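Long-range contact in DNA topoisomerase I-like protein (Leishmania donovani, PDB 2B9S), which relaxes supercoiled DNA as one subunit of a heterodimeric type IB topoisomerase, probably supplying the nucleophile that attacks the DNA strand: residues I23-I28 against F51-N56. Numbering follows the deposited sequence.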
loop_
_atom_site.group_PDB
_atom_site.type_symbol
_atom_site.label_atom_id
_atom_site.label_comp_id
_atom_site.label_asym_id
_atom_site.label_seq_id
_atom_site.Cartn_x
_atom_site.Cartn_y
_atom_site.Cartn_z
ATOM N N ILE E 23 2.577 11.639 -9.273
ATOM C CA ILE E 23 2.637 12.839 -10.114
ATOM C C ILE E 23 1.904 14.010 -9.420
ATOM O O ILE E 23 0.784 13.845 -8.940
ATOM C CB ILE E 23 1.980 12.587 -11.473
ATOM C CG1 ILE E 23 2.616 11.387 -12.178
ATOM C CG2 ILE E 23 2.051 13.842 -12.338
ATOM C CD1 ILE E 23 1.721 10.788 -13.253
ATOM N N ASP E 24 2.547 15.177 -9.342
ATOM C CA ASP E 24 1.884 16.368 -8.839
ATOM C C ASP E 24 0.614 16.563 -9.693
ATOM O O ASP E 24 0.700 16.629 -10.927
ATOM C CB ASP E 24 2.865 17.549 -8.914
ATOM C CG ASP E 24 2.426 18.753 -8.089
ATOM O OD1 ASP E 24 1.223 19.052 -8.060
ATOM O OD2 ASP E 24 3.301 19.421 -7.488
ATOM N N PRO E 25 -0.578 16.559 -9.061
ATOM C CA PRO E 25 -1.802 16.644 -9.876
ATOM C C PRO E 25 -1.969 18.009 -10.585
ATOM O O PRO E 25 -2.719 18.113 -11.556
ATOM C CB PRO E 25 -2.921 16.400 -8.856
ATOM C CG PRO E 25 -2.332 16.730 -7.554
ATOM C CD PRO E 25 -0.873 16.457 -7.620
ATOM N N ARG E 26 -1.256 19.026 -10.089
ATOM C CA ARG E 26 -1.198 20.354 -10.691
ATOM C C ARG E 26 -0.495 20.335 -12.053
ATOM O O ARG E 26 -0.730 21.214 -12.886
ATOM C CB ARG E 26 -0.488 21.335 -9.750
ATOM C CG ARG E 26 -1.185 21.553 -8.432
ATOM C CD ARG E 26 -0.365 22.374 -7.452
ATOM N NE ARG E 26 0.802 21.649 -6.954
ATOM C CZ ARG E 26 1.554 22.030 -5.918
ATOM N NH1 ARG E 26 1.249 23.122 -5.242
ATOM N NH2 ARG E 26 2.601 21.309 -5.542
ATOM N N ILE E 27 0.383 19.357 -12.275
ATOM C CA ILE E 27 1.011 19.177 -13.593
ATOM C C ILE E 27 -0.048 18.724 -14.610
ATOM O O ILE E 27 -0.167 19.296 -15.690
ATOM C CB ILE E 27 2.204 18.174 -13.558
ATOM C CG1 ILE E 27 3.280 18.622 -12.557
ATOM C CG2 ILE E 27 2.791 17.961 -14.965
ATOM C CD1 ILE E 27 4.406 17.618 -12.377
ATOM N N ILE E 28 -0.828 17.710 -14.236
ATOM C CA ILE E 28 -1.925 17.205 -15.051
ATOM C C ILE E 28 -3.013 18.268 -15.303
ATOM O O ILE E 28 -3.409 18.499 -16.451
ATOM C CB ILE E 28 -2.515 15.918 -14.421
ATOM C CG1 ILE E 28 -1.516 14.771 -14.588
ATOM C CG2 ILE E 28 -3.847 15.543 -15.049
ATOM C CD1 ILE E 28 -1.799 13.575 -13.722
ATOM N N PHE E 51 -8.093 15.672 -5.144
ATOM C CA PHE E 51 -7.164 16.705 -5.563
ATOM C C PHE E 51 -7.786 18.108 -5.773
ATOM O O PHE E 51 -7.372 18.816 -6.706
ATOM C CB PHE E 51 -6.503 16.261 -6.868
ATOM C CG PHE E 51 -5.526 15.092 -6.727
ATOM C CD1 PHE E 51 -4.578 15.052 -5.696
ATOM C CD2 PHE E 51 -5.527 14.061 -7.654
ATOM C CE1 PHE E 51 -3.675 14.004 -5.601
ATOM C CE2 PHE E 51 -4.629 13.016 -7.559
ATOM C CZ PHE E 51 -3.694 12.989 -6.536
ATOM N N PRO E 52 -8.726 18.548 -4.892
ATOM C CA PRO E 52 -9.462 19.796 -5.164
ATOM C C PRO E 52 -8.582 21.043 -5.089
ATOM O O PRO E 52 -8.909 22.071 -5.679
ATOM C CB PRO E 52 -10.493 19.833 -4.036
ATOM C CG PRO E 52 -9.852 19.118 -2.943
ATOM C CD PRO E 52 -9.136 17.983 -3.594
ATOM N N TRP E 53 -7.477 20.925 -4.362
ATOM C CA TRP E 53 -6.487 21.972 -4.193
ATOM C C TRP E 53 -5.600 22.144 -5.439
ATOM O O TRP E 53 -4.832 23.106 -5.540
ATOM C CB TRP E 53 -5.636 21.642 -2.952
ATOM C CG TRP E 53 -4.970 20.248 -2.971
ATOM C CD1 TRP E 53 -5.482 19.073 -2.447
ATOM C CD2 TRP E 53 -3.686 19.906 -3.533
ATOM N NE1 TRP E 53 -4.591 18.038 -2.648
ATOM C CE2 TRP E 53 -3.486 18.514 -3.311
ATOM C CE3 TRP E 53 -2.688 20.634 -4.201
ATOM C CZ2 TRP E 53 -2.310 17.834 -3.734
ATOM C CZ3 TRP E 53 -1.519 19.955 -4.630
ATOM C CH2 TRP E 53 -1.346 18.562 -4.381
ATOM N N ALA E 54 -5.768 21.244 -6.395
ATOM C CA ALA E 54 -4.971 21.237 -7.605
ATOM C C ALA E 54 -5.779 21.533 -8.866
ATOM O O ALA E 54 -5.223 21.680 -9.941
ATOM C CB ALA E 54 -4.272 19.923 -7.745
ATOM N N MET E 55 -7.096 21.616 -8.714
ATOM C CA MET E 55 -8.001 21.603 -9.856
ATOM C C MET E 55 -7.853 22.870 -10.693
ATOM O O MET E 55 -8.178 22.884 -11.880
ATOM C CB MET E 55 -9.450 21.448 -9.390
ATOM C CG MET E 55 -9.782 20.070 -8.843
ATOM S SD MET E 55 -9.071 18.740 -9.831
ATOM C CE MET E 55 -10.088 18.830 -11.303
ATOM N N ASN E 56 -7.359 23.932 -10.065
ATOM C CA ASN E 56 -7.479 25.275 -10.622
ATOM C C ASN E 56 -6.207 25.683 -11.357
ATOM O O ASN E 56 -6.104 26.799 -11.867
ATOM C CB ASN E 56 -7.805 26.277 -9.524
#
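Pro25 lies over one face of the Phe51 ring: CG sits 3.6 Å from the ring centroid, only 23° off the ring normal, which meets the definition of a CH-pi contact. The atom is displaced toward the rim, so that Pro25 CG comes within 3.4 Å of Phe51 CD1. On the Trp53 indole, Ala54 CB rests on one face, while Arg26 NE stands at the edge, in the ring plane, 3.7 Å from Trp53 CZ3. The same CZ3 lies over one face of the Arg26 guanidinium, so the indole packs edge-on against it, the two planes 80° apart. Trp53 CG sits between the backbone N and the carbonyl carbon (chi1 55°), a torsion that brings the six-membered ring back toward Pro25 and Arg26. Pro25 CG also touches Trp53 CH2, at 3.8 Å and obliquely to the indole. Ala54 CB touches Arg26 CG at 3.6 Å and Pro25 CG at 3.7 Å.

The guanidinium is held partly from its own segment, by Asp24, and partly by Glu247 of the large-subunit chain, which forms a salt bridge to Arg26 NH2. Arg26 NE and NH2 donate side-on to the syn lone pairs of Asp24 OD1 and OD2 respectively, the NE to OD1 bond nearly straight at 2.9 Å. Phe246 of the large-subunit chain packs on Pro25. Asp24 OD1 additionally accepts from Arg26 N (3.2 Å), on its anti side, which makes Asp24 the N-cap of helix 25-34. Separately, the packing of Pro25 and Arg26 joins this capped helix start to the loop after helix 45-50 within the C-terminal topoisomerase domain.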